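Local atomic coordinates of adenosine kinase (Sinorhizobium meliloti, PDB entry 3UBO), a protein that probably phosphorylates adenosine with a nucleotide donor, as a kinase of the pfkB family that binds adenosine and ADP. Residues G12-D17 against G81-D86; V16-R21 against A55-G60; H111-R116 against N130-A135; L139-V144 against P164-D169. All blocks are in the same frame, centred on the assembly; numbering follows the deposited sequence.

Contact 1: residues G12-D17 against G81-D86. With ADN (adenosine), chain C.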
loop_
_atom_site.group_PDB
_atom_site.type_symbol
_atom_site.label_atom_id
_atom_site.label_comp_id
_atom_site.label_asym_id
_atom_site.label_seq_id
_atom_site.Cartn_x
_atom_site.Cartn_y
_atom_site.Cartn_z
ATOM N N GLY A 12 -12.873 9.488 14.957
ATOM C CA GLY A 12 -13.251 9.469 13.551
ATOM C C GLY A 12 -13.537 8.056 13.036
ATOM O O GLY A 12 -13.197 7.059 13.683
ATOM N N ASN A 13 -14.182 7.981 11.878
ATOM C CA ASN A 13 -14.478 6.729 11.198
ATOM C C ASN A 13 -13.229 5.942 10.870
ATOM O O ASN A 13 -12.384 6.398 10.076
ATOM C CB ASN A 13 -15.149 7.119 9.917
ATOM C CG ASN A 13 -16.497 7.567 10.143
ATOM O OD1 ASN A 13 -17.197 6.938 10.954
ATOM N ND2 ASN A 13 -16.912 8.643 9.499
ATOM N N ALA A 14 -13.070 4.772 11.455
ATOM C CA ALA A 14 -11.909 3.973 11.152
ATOM C C ALA A 14 -12.036 3.329 9.757
ATOM O O ALA A 14 -12.931 2.522 9.515
ATOM C CB ALA A 14 -11.711 2.930 12.214
ATOM N N ILE A 15 -11.175 3.688 8.826
ATOM C CA ILE A 15 -11.382 3.354 7.398
ATOM C C ILE A 15 -10.099 2.803 6.766
ATOM O O ILE A 15 -9.009 3.353 6.976
ATOM C CB ILE A 15 -11.894 4.552 6.584
ATOM C CG1 ILE A 15 -13.255 5.006 7.144
ATOM C CG2 ILE A 15 -11.926 4.203 5.134
ATOM C CD1 ILE A 15 -13.763 6.256 6.497
ATOM N N VAL A 16 -10.204 1.671 6.067
ATOM C CA VAL A 16 -9.074 1.275 5.237
ATOM C C VAL A 16 -9.281 1.681 3.772
ATOM O O VAL A 16 -10.390 1.514 3.231
ATOM C CB VAL A 16 -8.677 -0.154 5.419
ATOM C CG1 VAL A 16 -7.404 -0.488 4.540
ATOM C CG2 VAL A 16 -8.422 -0.349 6.839
ATOM N N ASP A 17 -8.250 2.307 3.200
ATOM C CA ASP A 17 -8.301 2.886 1.850
ATOM C C ASP A 17 -7.802 1.945 0.786
ATOM O O ASP A 17 -6.648 1.423 0.855
ATOM C CB ASP A 17 -7.457 4.171 1.775
ATOM C CG ASP A 17 -8.144 5.325 2.421
ATOM O OD1 ASP A 17 -9.215 5.036 2.959
ATOM O OD2 ASP A 17 -7.672 6.481 2.428
ATOM N N GLY A 81 -11.669 4.550 17.282
ATOM C CA GLY A 81 -12.304 4.227 16.018
ATOM C C GLY A 81 -13.113 2.947 16.089
ATOM O O GLY A 81 -12.984 2.172 17.038
ATOM N N LYS A 82 -13.949 2.723 15.081
ATOM C CA LYS A 82 -14.784 1.530 15.030
ATOM C C LYS A 82 -14.302 0.562 13.954
ATOM O O LYS A 82 -14.317 0.882 12.766
ATOM C CB LYS A 82 -16.246 1.909 14.779
ATOM C CG LYS A 82 -17.214 1.374 15.822
ATOM C CD LYS A 82 -16.600 0.226 16.607
ATOM C CE LYS A 82 -16.900 0.349 18.092
ATOM N NZ LYS A 82 -16.265 -0.743 18.879
ATOM N N VAL A 83 -13.874 -0.622 14.380
ATOM C CA VAL A 83 -13.390 -1.639 13.455
ATOM C C VAL A 83 -13.855 -3.030 13.874
ATOM O O VAL A 83 -14.145 -3.271 15.046
ATOM C CB VAL A 83 -11.852 -1.630 13.361
ATOM C CG1 VAL A 83 -11.365 -0.306 12.791
ATOM C CG2 VAL A 83 -11.236 -1.888 14.728
ATOM N N ALA A 84 -13.926 -3.941 12.909
ATOM C CA ALA A 84 -14.350 -5.282 13.171
ATOM C C ALA A 84 -13.173 -6.173 13.518
ATOM O O ALA A 84 -12.027 -5.806 13.392
ATOM C CB ALA A 84 -15.159 -5.817 12.053
ATOM N N ASP A 85 -13.491 -7.330 14.065
ATOM C CA ASP A 85 -12.527 -8.313 14.539
ATOM C C ASP A 85 -11.879 -9.043 13.329
ATOM O O ASP A 85 -11.367 -10.160 13.445
ATOM C CB ASP A 85 -13.281 -9.306 15.431
ATOM C CG ASP A 85 -12.355 -10.374 16.049
ATOM O OD1 ASP A 85 -11.106 -10.191 15.888
ATOM O OD2 ASP A 85 -12.874 -11.360 16.705
ATOM N N ASP A 86 -11.861 -8.382 12.169
ATOM C CA ASP A 86 -11.406 -8.986 10.890
ATOM C C ASP A 86 -9.972 -8.550 10.422
ATOM O O ASP A 86 -9.213 -7.922 11.160
ATOM C CB ASP A 86 -12.455 -8.691 9.814
ATOM C CG ASP A 86 -12.708 -7.219 9.666
ATOM O OD1 ASP A 86 -11.740 -6.473 9.992
ATOM O OD2 ASP A 86 -13.834 -6.824 9.230
HETATM O "O5'" ADN C . -9.263 13.090 3.584
HETATM C "C5'" ADN C . -8.345 11.933 3.547
HETATM C "C4'" ADN C . -8.956 10.609 4.121
HETATM O "O4'" ADN C . -10.388 10.611 4.155
HETATM C "C3'" ADN C . -8.601 9.095 3.676
HETATM O "O3'" ADN C . -7.414 8.415 4.007
HETATM C "C2'" ADN C . -9.895 8.313 4.082
HETATM O "O2'" ADN C . -9.693 7.120 4.870
HETATM C "C1'" ADN C . -10.691 9.383 4.718
HETATM N N9 ADN C . -12.156 9.160 4.532
HETATM C C8 ADN C . -12.947 8.966 3.362
HETATM N N7 ADN C . -14.324 8.944 3.712
HETATM C C5 ADN C . -14.375 9.137 5.105
HETATM C C6 ADN C . -15.458 9.185 6.026
HETATM N N6 ADN C . -16.826 9.067 5.596
HETATM N N1 ADN C . -15.151 9.401 7.418
HETATM C C2 ADN C . -13.793 9.555 7.847
HETATM N N3 ADN C . -12.686 9.514 6.964
HETATM C C4 ADN C . -13.014 9.283 5.607
#

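Contact 2: residues V16-R21 against A55-G60. With ADN (adenosine), chain C.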
loop_
_atom_site.group_PDB
_atom_site.type_symbol
_atom_site.label_atom_id
_atom_site.label_comp_id
_atom_site.label_asym_id
_atom_site.label_seq_id
_atom_site.Cartn_x
_atom_site.Cartn_y
_atom_site.Cartn_z
ATOM N N VAL A 16 -10.204 1.671 6.067
ATOM C CA VAL A 16 -9.074 1.275 5.237
ATOM C C VAL A 16 -9.281 1.681 3.772
ATOM O O VAL A 16 -10.390 1.514 3.231
ATOM C CB VAL A 16 -8.677 -0.154 5.419
ATOM C CG1 VAL A 16 -7.404 -0.488 4.540
ATOM C CG2 VAL A 16 -8.422 -0.349 6.839
ATOM N N ASP A 17 -8.250 2.307 3.200
ATOM C CA ASP A 17 -8.301 2.886 1.850
ATOM C C ASP A 17 -7.802 1.945 0.786
ATOM O O ASP A 17 -6.648 1.423 0.855
ATOM C CB ASP A 17 -7.457 4.171 1.775
ATOM C CG ASP A 17 -8.144 5.325 2.421
ATOM O OD1 ASP A 17 -9.215 5.036 2.959
ATOM O OD2 ASP A 17 -7.672 6.481 2.428
ATOM N N ILE A 18 -8.644 1.782 -0.227
ATOM C CA ILE A 18 -8.266 0.959 -1.372
ATOM C C ILE A 18 -8.229 1.922 -2.491
ATOM O O ILE A 18 -9.268 2.542 -2.825
ATOM C CB ILE A 18 -9.277 -0.178 -1.645
ATOM C CG1 ILE A 18 -9.841 -0.636 -0.276
ATOM C CG2 ILE A 18 -8.633 -1.260 -2.476
ATOM C CD1 ILE A 18 -10.036 -2.036 -0.133
ATOM N N ILE A 19 -7.037 2.083 -3.050
ATOM C CA ILE A 19 -6.768 3.193 -3.899
ATOM C C ILE A 19 -6.247 2.736 -5.279
ATOM O O ILE A 19 -5.392 1.819 -5.339
ATOM C CB ILE A 19 -5.619 4.027 -3.280
ATOM C CG1 ILE A 19 -5.914 4.455 -1.837
ATOM C CG2 ILE A 19 -5.255 5.194 -4.168
ATOM C CD1 ILE A 19 -4.581 4.578 -0.952
ATOM N N ALA A 20 -6.682 3.420 -6.349
ATOM C CA ALA A 20 -6.116 3.244 -7.680
ATOM C C ALA A 20 -6.416 4.445 -8.569
ATOM O O ALA A 20 -7.308 5.226 -8.309
ATOM C CB ALA A 20 -6.629 1.915 -8.383
ATOM N N ARG A 21 -5.633 4.582 -9.619
ATOM C CA ARG A 21 -5.774 5.644 -10.578
ATOM C C ARG A 21 -6.890 5.353 -11.563
ATOM O O ARG A 21 -7.192 4.195 -11.858
ATOM C CB ARG A 21 -4.471 5.669 -11.307
ATOM C CG ARG A 21 -3.973 7.026 -11.524
ATOM C CD ARG A 21 -2.625 7.222 -10.893
ATOM N NE ARG A 21 -2.452 8.649 -10.662
ATOM C CZ ARG A 21 -1.487 9.117 -9.908
ATOM N NH1 ARG A 21 -0.606 8.264 -9.344
ATOM N NH2 ARG A 21 -1.408 10.433 -9.727
ATOM N N ALA A 55 -5.374 -2.236 -7.032
ATOM C CA ALA A 55 -5.348 -1.161 -6.078
ATOM C C ALA A 55 -4.254 -1.459 -5.124
ATOM O O ALA A 55 -3.577 -2.512 -5.227
ATOM C CB ALA A 55 -6.595 -1.054 -5.387
ATOM N N VAL A 56 -4.083 -0.497 -4.233
ATOM C CA VAL A 56 -3.080 -0.509 -3.197
ATOM C C VAL A 56 -3.888 -0.203 -1.919
ATOM O O VAL A 56 -4.761 0.674 -1.900
ATOM C CB VAL A 56 -2.014 0.603 -3.566
ATOM C CG1 VAL A 56 -2.380 1.918 -2.909
ATOM C CG2 VAL A 56 -0.617 0.177 -3.237
ATOM N N GLU A 57 -3.678 -0.962 -0.857
ATOM C CA GLU A 57 -4.418 -0.642 0.379
ATOM C C GLU A 57 -3.548 -0.001 1.471
ATOM O O GLU A 57 -2.355 -0.348 1.676
ATOM C CB GLU A 57 -5.384 -1.761 0.900
ATOM C CG GLU A 57 -5.071 -3.174 0.475
ATOM C CD GLU A 57 -5.113 -3.439 -1.033
ATOM O OE1 GLU A 57 -6.041 -3.000 -1.793
ATOM O OE2 GLU A 57 -4.161 -4.077 -1.499
ATOM N N ALA A 58 -4.147 1.026 2.075
ATOM C CA ALA A 58 -3.458 1.792 3.123
ATOM C C ALA A 58 -4.441 2.279 4.163
ATOM O O ALA A 58 -5.442 2.907 3.763
ATOM C CB ALA A 58 -2.641 3.007 2.504
ATOM N N SER A 59 -4.180 2.057 5.467
ATOM C CA SER A 59 -5.018 2.761 6.507
ATOM C C SER A 59 -5.265 4.263 6.243
ATOM O O SER A 59 -4.318 5.061 5.861
ATOM C CB SER A 59 -4.437 2.645 7.893
ATOM O OG SER A 59 -4.068 1.332 8.217
ATOM N N GLY A 60 -6.510 4.655 6.422
ATOM C CA GLY A 60 -6.926 6.033 6.295
ATOM C C GLY A 60 -7.746 6.441 7.516
ATOM O O GLY A 60 -7.369 6.282 8.696
HETATM O "O5'" ADN C . -9.263 13.090 3.584
HETATM C "C5'" ADN C . -8.345 11.933 3.547
HETATM C "C4'" ADN C . -8.956 10.609 4.121
HETATM O "O4'" ADN C . -10.388 10.611 4.155
HETATM C "C3'" ADN C . -8.601 9.095 3.676
HETATM O "O3'" ADN C . -7.414 8.415 4.007
HETATM C "C2'" ADN C . -9.895 8.313 4.082
HETATM O "O2'" ADN C . -9.693 7.120 4.870
HETATM C "C1'" ADN C . -10.691 9.383 4.718
HETATM N N9 ADN C . -12.156 9.160 4.532
HETATM C C8 ADN C . -12.947 8.966 3.362
HETATM N N7 ADN C . -14.324 8.944 3.712
HETATM C C5 ADN C . -14.375 9.137 5.105
HETATM C C6 ADN C . -15.458 9.185 6.026
HETATM N N6 ADN C . -16.826 9.067 5.596
HETATM N N1 ADN C . -15.151 9.401 7.418
HETATM C C2 ADN C . -13.793 9.555 7.847
HETATM N N3 ADN C . -12.686 9.514 6.964
HETATM C C4 ADN C . -13.014 9.283 5.607
#

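Contact 3: residues H111-R116 against N130-A135. With ADN (adenosine), chain C.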
loop_
_atom_site.group_PDB
_atom_site.type_symbol
_atom_site.label_atom_id
_atom_site.label_comp_id
_atom_site.label_asym_id
_atom_site.label_seq_id
_atom_site.Cartn_x
_atom_site.Cartn_y
_atom_site.Cartn_z
ATOM N N HIS A 111 -19.898 -8.890 11.642
ATOM C CA HIS A 111 -20.518 -7.846 10.803
ATOM C C HIS A 111 -21.077 -6.675 11.617
ATOM O O HIS A 111 -21.519 -6.879 12.707
ATOM C CB HIS A 111 -21.626 -8.478 9.886
ATOM C CG HIS A 111 -21.087 -9.341 8.762
ATOM N ND1 HIS A 111 -20.304 -10.466 8.985
ATOM C CD2 HIS A 111 -21.224 -9.238 7.409
ATOM C CE1 HIS A 111 -19.975 -11.004 7.817
ATOM N NE2 HIS A 111 -20.516 -10.279 6.846
ATOM N N PRO A 112 -21.031 -5.450 11.075
ATOM C CA PRO A 112 -20.340 -5.133 9.796
ATOM C C PRO A 112 -18.808 -5.376 9.776
ATOM O O PRO A 112 -18.144 -5.393 10.820
ATOM C CB PRO A 112 -20.682 -3.639 9.538
ATOM C CG PRO A 112 -21.938 -3.385 10.217
ATOM C CD PRO A 112 -21.981 -4.383 11.456
ATOM N N PRO A 113 -18.235 -5.559 8.582
ATOM C CA PRO A 113 -16.776 -5.678 8.623
ATOM C C PRO A 113 -16.196 -4.267 8.624
ATOM O O PRO A 113 -16.964 -3.275 8.496
ATOM C CB PRO A 113 -16.445 -6.405 7.322
ATOM C CG PRO A 113 -17.769 -6.433 6.545
ATOM C CD PRO A 113 -18.702 -5.465 7.200
ATOM N N THR A 114 -14.885 -4.208 8.811
ATOM C CA THR A 114 -14.171 -2.963 8.912
ATOM C C THR A 114 -14.494 -2.013 7.743
ATOM O O THR A 114 -14.549 -2.400 6.577
ATOM C CB THR A 114 -12.689 -3.300 9.056
ATOM O OG1 THR A 114 -12.484 -3.955 10.317
ATOM C CG2 THR A 114 -11.795 -2.102 8.927
ATOM N N ALA A 115 -14.758 -0.763 8.056
ATOM C CA ALA A 115 -15.111 0.177 7.014
ATOM C C ALA A 115 -14.026 0.304 5.960
ATOM O O ALA A 115 -12.874 0.092 6.267
ATOM C CB ALA A 115 -15.342 1.507 7.593
ATOM N N ARG A 116 -14.401 0.627 4.728
ATOM C CA ARG A 116 -13.427 0.743 3.649
ATOM C C ARG A 116 -13.844 1.824 2.665
ATOM O O ARG A 116 -15.030 2.114 2.518
ATOM C CB ARG A 116 -13.265 -0.595 2.926
ATOM C CG ARG A 116 -14.402 -0.927 1.973
ATOM C CD ARG A 116 -13.998 -2.014 0.990
ATOM N NE ARG A 116 -15.014 -3.057 0.881
ATOM C CZ ARG A 116 -15.443 -3.792 1.903
ATOM N NH1 ARG A 116 -14.945 -3.598 3.116
ATOM N NH2 ARG A 116 -16.370 -4.720 1.711
ATOM N N ASN A 130 -15.400 6.837 -1.999
ATOM C CA ASN A 130 -16.635 6.141 -2.058
ATOM C C ASN A 130 -16.494 5.177 -0.921
ATOM O O ASN A 130 -15.744 4.184 -0.983
ATOM C CB ASN A 130 -16.751 5.397 -3.390
ATOM C CG ASN A 130 -16.898 6.321 -4.593
ATOM O OD1 ASN A 130 -18.001 6.824 -4.876
ATOM N ND2 ASN A 130 -15.793 6.497 -5.346
ATOM N N THR A 131 -17.221 5.495 0.144
ATOM C CA THR A 131 -16.939 4.931 1.473
ATOM C C THR A 131 -18.105 4.184 1.950
ATOM O O THR A 131 -19.219 4.686 1.889
ATOM C CB THR A 131 -16.578 6.045 2.507
ATOM O OG1 THR A 131 -15.392 6.714 2.046
ATOM C CG2 THR A 131 -16.271 5.447 3.825
ATOM N N TYR A 132 -17.837 2.964 2.377
ATOM C CA TYR A 132 -18.841 2.119 2.964
ATOM C C TYR A 132 -18.485 2.069 4.462
ATOM O O TYR A 132 -17.381 1.653 4.831
ATOM C CB TYR A 132 -18.891 0.710 2.284
ATOM C CG TYR A 132 -19.488 -0.385 3.178
ATOM C CD1 TYR A 132 -20.839 -0.349 3.562
ATOM C CD2 TYR A 132 -18.698 -1.421 3.689
ATOM C CE1 TYR A 132 -21.387 -1.319 4.394
ATOM C CE2 TYR A 132 -19.234 -2.382 4.494
ATOM C CZ TYR A 132 -20.595 -2.342 4.856
ATOM O OH TYR A 132 -21.148 -3.318 5.705
ATOM N N LEU A 133 -19.425 2.454 5.327
ATOM C CA LEU A 133 -19.095 2.668 6.733
ATOM C C LEU A 133 -18.813 1.419 7.569
ATOM O O LEU A 133 -18.114 1.504 8.577
ATOM C CB LEU A 133 -20.139 3.560 7.369
ATOM C CG LEU A 133 -20.072 4.947 6.757
ATOM C CD1 LEU A 133 -21.371 5.782 6.857
ATOM C CD2 LEU A 133 -18.884 5.622 7.386
ATOM N N GLY A 134 -19.312 0.250 7.154
ATOM C CA GLY A 134 -19.037 -1.003 7.881
ATOM C C GLY A 134 -19.160 -0.843 9.390
ATOM O O GLY A 134 -20.095 -0.174 9.852
ATOM N N ALA A 135 -18.251 -1.488 10.138
ATOM C CA ALA A 135 -18.123 -1.349 11.587
ATOM C C ALA A 135 -18.329 0.093 12.142
ATOM O O ALA A 135 -19.049 0.286 13.102
ATOM C CB ALA A 135 -16.802 -1.993 12.080
HETATM O "O5'" ADN C . -9.263 13.090 3.584
HETATM C "C5'" ADN C . -8.345 11.933 3.547
HETATM C "C4'" ADN C . -8.956 10.609 4.121
HETATM O "O4'" ADN C . -10.388 10.611 4.155
HETATM C "C3'" ADN C . -8.601 9.095 3.676
HETATM O "O3'" ADN C . -7.414 8.415 4.007
HETATM C "C2'" ADN C . -9.895 8.313 4.082
HETATM O "O2'" ADN C . -9.693 7.120 4.870
HETATM C "C1'" ADN C . -10.691 9.383 4.718
HETATM N N9 ADN C . -12.156 9.160 4.532
HETATM C C8 ADN C . -12.947 8.966 3.362
HETATM N N7 ADN C . -14.324 8.944 3.712
HETATM C C5 ADN C . -14.375 9.137 5.105
HETATM C C6 ADN C . -15.458 9.185 6.026
HETATM N N6 ADN C . -16.826 9.067 5.596
HETATM N N1 ADN C . -15.151 9.401 7.418
HETATM C C2 ADN C . -13.793 9.555 7.847
HETATM N N3 ADN C . -12.686 9.514 6.964
HETATM C C4 ADN C . -13.014 9.283 5.607
#

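Contact 4: residues L139-V144 against P164-D169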
loop_
_atom_site.group_PDB
_atom_site.type_symbol
_atom_site.label_atom_id
_atom_site.label_comp_id
_atom_site.label_asym_id
_atom_site.label_seq_id
_atom_site.Cartn_x
_atom_site.Cartn_y
_atom_site.Cartn_z
ATOM N N LEU A 139 -20.053 2.804 16.360
ATOM C CA LEU A 139 -19.222 3.567 17.262
ATOM C C LEU A 139 -20.137 4.445 18.053
ATOM O O LEU A 139 -21.003 5.161 17.477
ATOM C CB LEU A 139 -18.210 4.439 16.521
ATOM C CG LEU A 139 -17.420 5.413 17.421
ATOM C CD1 LEU A 139 -16.088 4.803 17.957
ATOM C CD2 LEU A 139 -17.266 6.775 16.754
ATOM N N GLY A 140 -19.918 4.416 19.354
ATOM C CA GLY A 140 -20.700 5.270 20.209
ATOM C C GLY A 140 -20.078 5.544 21.571
ATOM O O GLY A 140 -18.853 5.294 21.761
ATOM N N PRO A 141 -20.913 6.054 22.519
ATOM C CA PRO A 141 -20.492 6.539 23.829
ATOM C C PRO A 141 -19.766 5.487 24.568
ATOM O O PRO A 141 -18.890 5.835 25.317
ATOM C CB PRO A 141 -21.790 6.882 24.494
ATOM C CG PRO A 141 -22.629 7.355 23.390
ATOM C CD PRO A 141 -22.317 6.408 22.267
ATOM N N GLU A 142 -20.038 4.228 24.303
ATOM C CA GLU A 142 -19.459 3.149 25.093
ATOM C C GLU A 142 -17.976 3.083 24.855
ATOM O O GLU A 142 -17.225 2.440 25.612
ATOM C CB GLU A 142 -20.110 1.880 24.614
ATOM C CG GLU A 142 -21.535 2.258 24.206
ATOM C CD GLU A 142 -22.046 1.515 22.981
ATOM O OE1 GLU A 142 -21.588 1.850 21.818
ATOM O OE2 GLU A 142 -22.922 0.612 23.217
ATOM N N ASP A 143 -17.564 3.766 23.787
ATOM C CA ASP A 143 -16.217 3.658 23.233
ATOM C C ASP A 143 -15.294 4.832 23.609
ATOM O O ASP A 143 -14.110 4.843 23.218
ATOM C CB ASP A 143 -16.316 3.538 21.702
ATOM C CG ASP A 143 -16.781 2.164 21.231
ATOM O OD1 ASP A 143 -16.205 1.148 21.724
ATOM O OD2 ASP A 143 -17.677 2.151 20.340
ATOM N N VAL A 144 -15.853 5.825 24.321
ATOM C CA VAL A 144 -15.069 6.872 24.993
ATOM C C VAL A 144 -14.217 6.193 26.088
ATOM O O VAL A 144 -14.768 5.608 27.011
ATOM C CB VAL A 144 -15.950 8.049 25.549
ATOM C CG1 VAL A 144 -15.096 8.999 26.210
ATOM C CG2 VAL A 144 -16.743 8.773 24.418
ATOM N N PRO A 164 -22.776 8.194 10.665
ATOM C CA PRO A 164 -23.253 7.027 11.408
ATOM C C PRO A 164 -24.400 7.414 12.369
ATOM O O PRO A 164 -24.898 8.557 12.364
ATOM C CB PRO A 164 -22.000 6.514 12.161
ATOM C CG PRO A 164 -20.867 7.257 11.705
ATOM C CD PRO A 164 -21.307 8.312 10.687
ATOM N N PRO A 165 -24.869 6.453 13.165
ATOM C CA PRO A 165 -26.099 6.830 13.889
ATOM C C PRO A 165 -25.796 7.555 15.240
ATOM O O PRO A 165 -26.330 8.666 15.507
ATOM C CB PRO A 165 -26.809 5.481 14.110
ATOM C CG PRO A 165 -25.922 4.415 13.477
ATOM C CD PRO A 165 -24.553 5.025 13.277
ATOM N N ARG A 166 -24.882 6.943 16.009
ATOM C CA ARG A 166 -24.613 7.282 17.386
ATOM C C ARG A 166 -23.192 7.743 17.668
ATOM O O ARG A 166 -22.658 7.522 18.771
ATOM C CB ARG A 166 -24.861 6.045 18.235
ATOM C CG ARG A 166 -26.150 5.353 17.903
ATOM C CD ARG A 166 -25.998 3.941 18.217
ATOM N NE ARG A 166 -25.495 3.698 19.581
ATOM C CZ ARG A 166 -24.362 3.025 19.831
ATOM N NH1 ARG A 166 -23.651 2.579 18.784
ATOM N NH2 ARG A 166 -23.944 2.786 21.087
ATOM N N ALA A 167 -22.567 8.392 16.702
ATOM C CA ALA A 167 -21.241 8.891 16.964
ATOM C C ALA A 167 -21.331 10.257 17.637
ATOM O O ALA A 167 -20.669 10.431 18.645
ATOM C CB ALA A 167 -20.353 8.899 15.718
ATOM N N LYS A 168 -22.135 11.196 17.104
ATOM C CA LYS A 168 -22.529 12.428 17.817
ATOM C C LYS A 168 -22.727 12.260 19.385
ATOM O O LYS A 168 -22.383 13.174 20.154
ATOM C CB LYS A 168 -23.783 13.051 17.155
ATOM C CG LYS A 168 -25.107 12.209 17.286
ATOM C CD LYS A 168 -26.020 12.389 16.042
ATOM C CE LYS A 168 -27.172 13.419 16.212
ATOM N NZ LYS A 168 -27.506 14.328 14.999
ATOM N N ASP A 169 -23.239 11.116 19.852
ATOM C CA ASP A 169 -23.396 10.884 21.315
ATOM C C ASP A 169 -22.114 10.351 21.993
ATOM O O ASP A 169 -22.019 10.318 23.226
ATOM C CB ASP A 169 -24.590 9.935 21.714
ATOM C CG ASP A 169 -25.854 10.158 20.861
ATOM O OD1 ASP A 169 -26.209 11.327 20.542
ATOM O OD2 ASP A 169 -26.480 9.134 20.472
#

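Contact 1: residues G12-D17 against G81-D86
This contact backs one wall of the adenosine pocket in a pfkB-family kinase, where Ala14 packs on the loop of Gly81 to Val83. CB of Ala14 lies 3.3 Å from CG1 of Val83 and also meets the carbonyl O of Lys82. O of Gly12 faces CA of Gly81. The join across the segments is small, buried and mainly apolar. Phe92 of helix 87-98 touches both Ala14 and Val83 and packs this side.

Asn13 and Ile15 point away from 81-86 and serve the ligand. ND2 of Asn13 donates to N1 of the adenine at 2.8 Å (161°) and also donates to O of Tyr160. Two bonds thus limit the rotation of the amide. CG1 of Ile15 is anti to the carbonyl carbon (chi1 -61°). The extended branch carries CD1 over a face of the six-membered ring, 3.2 Å from C4 of adenosine. Asp17 takes one ribose hydroxyl on each oxygen: O2' donates to OD1 at 2.9 Å and O3' to OD2 at 2.5 Å. With an alanine here, both hydroxyls would lose these acceptors and the sugar would probably be freer to turn. A strand aspartate gripping the ribose diol in this way is consistent with the nucleoside site of adenosine kinases of the pfkB family.

Contact 2: residues V16-R21 against A55-G60
Val16 to Ile19 pair with Val56 to Ser59 as antiparallel neighbours in the five-stranded lid sheet of this ribokinase-like fold. The backbone bonds come in two hydrogen-bonded pairs. Asp17 and Ala58 exchange N-H and O in both directions, with Ala58 N to Asp17 O at 2.8 Å. Ile19 and Val56 do the same, with Ile19 N to Val56 O at 2.9 Å. Val16 with Ser59 and Ile18 with Glu57 are the non-hydrogen-bonded pairs.

The apolar contacts lie on both faces. On the face that carries Asp17, CB of Ile19 meets CG1 of Val56 at 3.9 Å, and its CD1 reaches CB of Ala58. On the face of Val16, CG2 of Ile18, set opposite the backbone N, touches CB of Ala55 at 3.6 Å.

The hydroxyl of Ser59 bonds outside the pair, to Asp95 of the same chain. Glu57 makes backbone hydrogen bonds to the second subunit, whose Val56 packs on Ala58. At the ligand end, Gly60 has no side chain, and its CA comes 3.3 Å from O2' of adenosine.

Contact 3: residues H111-R116 against N130-A135
Chi1 of Tyr132 (156°) sets CG beside the carbonyl carbon, which brings the ring edge and OH to CD of Pro113. Arg116 has CG between its backbone N and carbonyl carbon (chi1 77°), on the same sheet face as Tyr132. The two end groups meet loosely. CD2 of Tyr132 lies over the guanidinium, offset toward the rim, and NH1 of Arg116 is 4.4 Å from CD2, at the ring edge. CD of Pro113 also comes to that ring near its plane, 3.6 Å from OH of Tyr132. N of Gly134 sits over the ring centre, 3.6 Å above its plane.

The backbones bond more firmly. Tyr132 N donates to Arg116 O at 2.9 Å (167°), and Arg116 N returns a bond to Tyr132 O at 3.2 Å. Further on, Ala135 N donates to Pro113 O at 2.7 Å, from well above the carbonyl plane. CB of Ala115 packs on the carbonyls of Tyr132 and Leu133.

OG1 of Thr131 lies 3.0 Å from N7 of adenosine and is hydrogen-bonded to OG of Ser117. The rings of Tyr132 and Pro113 add apolar cover, and the loose contact of Arg116 with Tyr132 adds little. Main-chain bonds therefore carry the join.

Contact 4: residues L139-V144 against P164-D169
Arg166 reaches across to Glu142 and forms the salt bridge between the two segments. Its chain bends at chi3, which brings NH2 to Glu142 and a face of the guanidinium against CA of Gly140. NH2 of Arg166 donates to OE1 of Glu142 at 2.6 Å (162°). The carboxylate lies close to the guanidinium plane at its edge, but the two planes stand 78° apart, and OE1 is met from above its own plane. One N-H meets one oxygen; the groups do not form the flat two-bond pair. The bridge lies at the surface, and both side chains also touch a crystal neighbour. CA of Gly140 gives a CA-H...O contact to O of Arg166 at 3.3 Å. With an alanine in its place, Glu142 would probably lose its charged mate here and be free to turn, and Gly140 would lose the flat group lying against it.

Next, CB of Ala167 meets CD2 of Leu139 at 3.9 Å. Chi1 of Leu139 (172°) places CG beside the carbonyl carbon, which brings that methyl in. At Asp169, CB touches CG of Pro141 at 3.6 Å, and the proline ring also lies against the Asp169 carbonyl.

The loop after strand 127-132, with its short 3-10 turn at 141-143, thus rests on the N-terminal end of helix 168-179 and the residues leading into it. Pro141 also packs on Ala170 and Val144 on Ile177 of that helix, and Leu139 touches Lys82, beyond strand 77-80.

How the contacts relate
Contacts 1 and 2 are buried, while contacts 3 and 4 are only partly so. Contacts 1 and 2 share Val16 and Asp17, and contacts 1, 2 and 3 all reach the lid sheet and adenosine. Val16 N probably bonds to Ala115 O, tying contact 2 to contact 3. Thr114 OG1 does the same for contacts 1 and 3 through Asp86. Contact 4 is far from contact 2 (centres about 26 Å apart) but touches contact 1, where Asn13 packs on Pro164 and Lys82 makes a long, weak ion pair with Asp143. The chemistry follows place: small apolar packing in contact 1, strand bonding in contacts 2 and 3, and a salt bridge near the surface in contact 4.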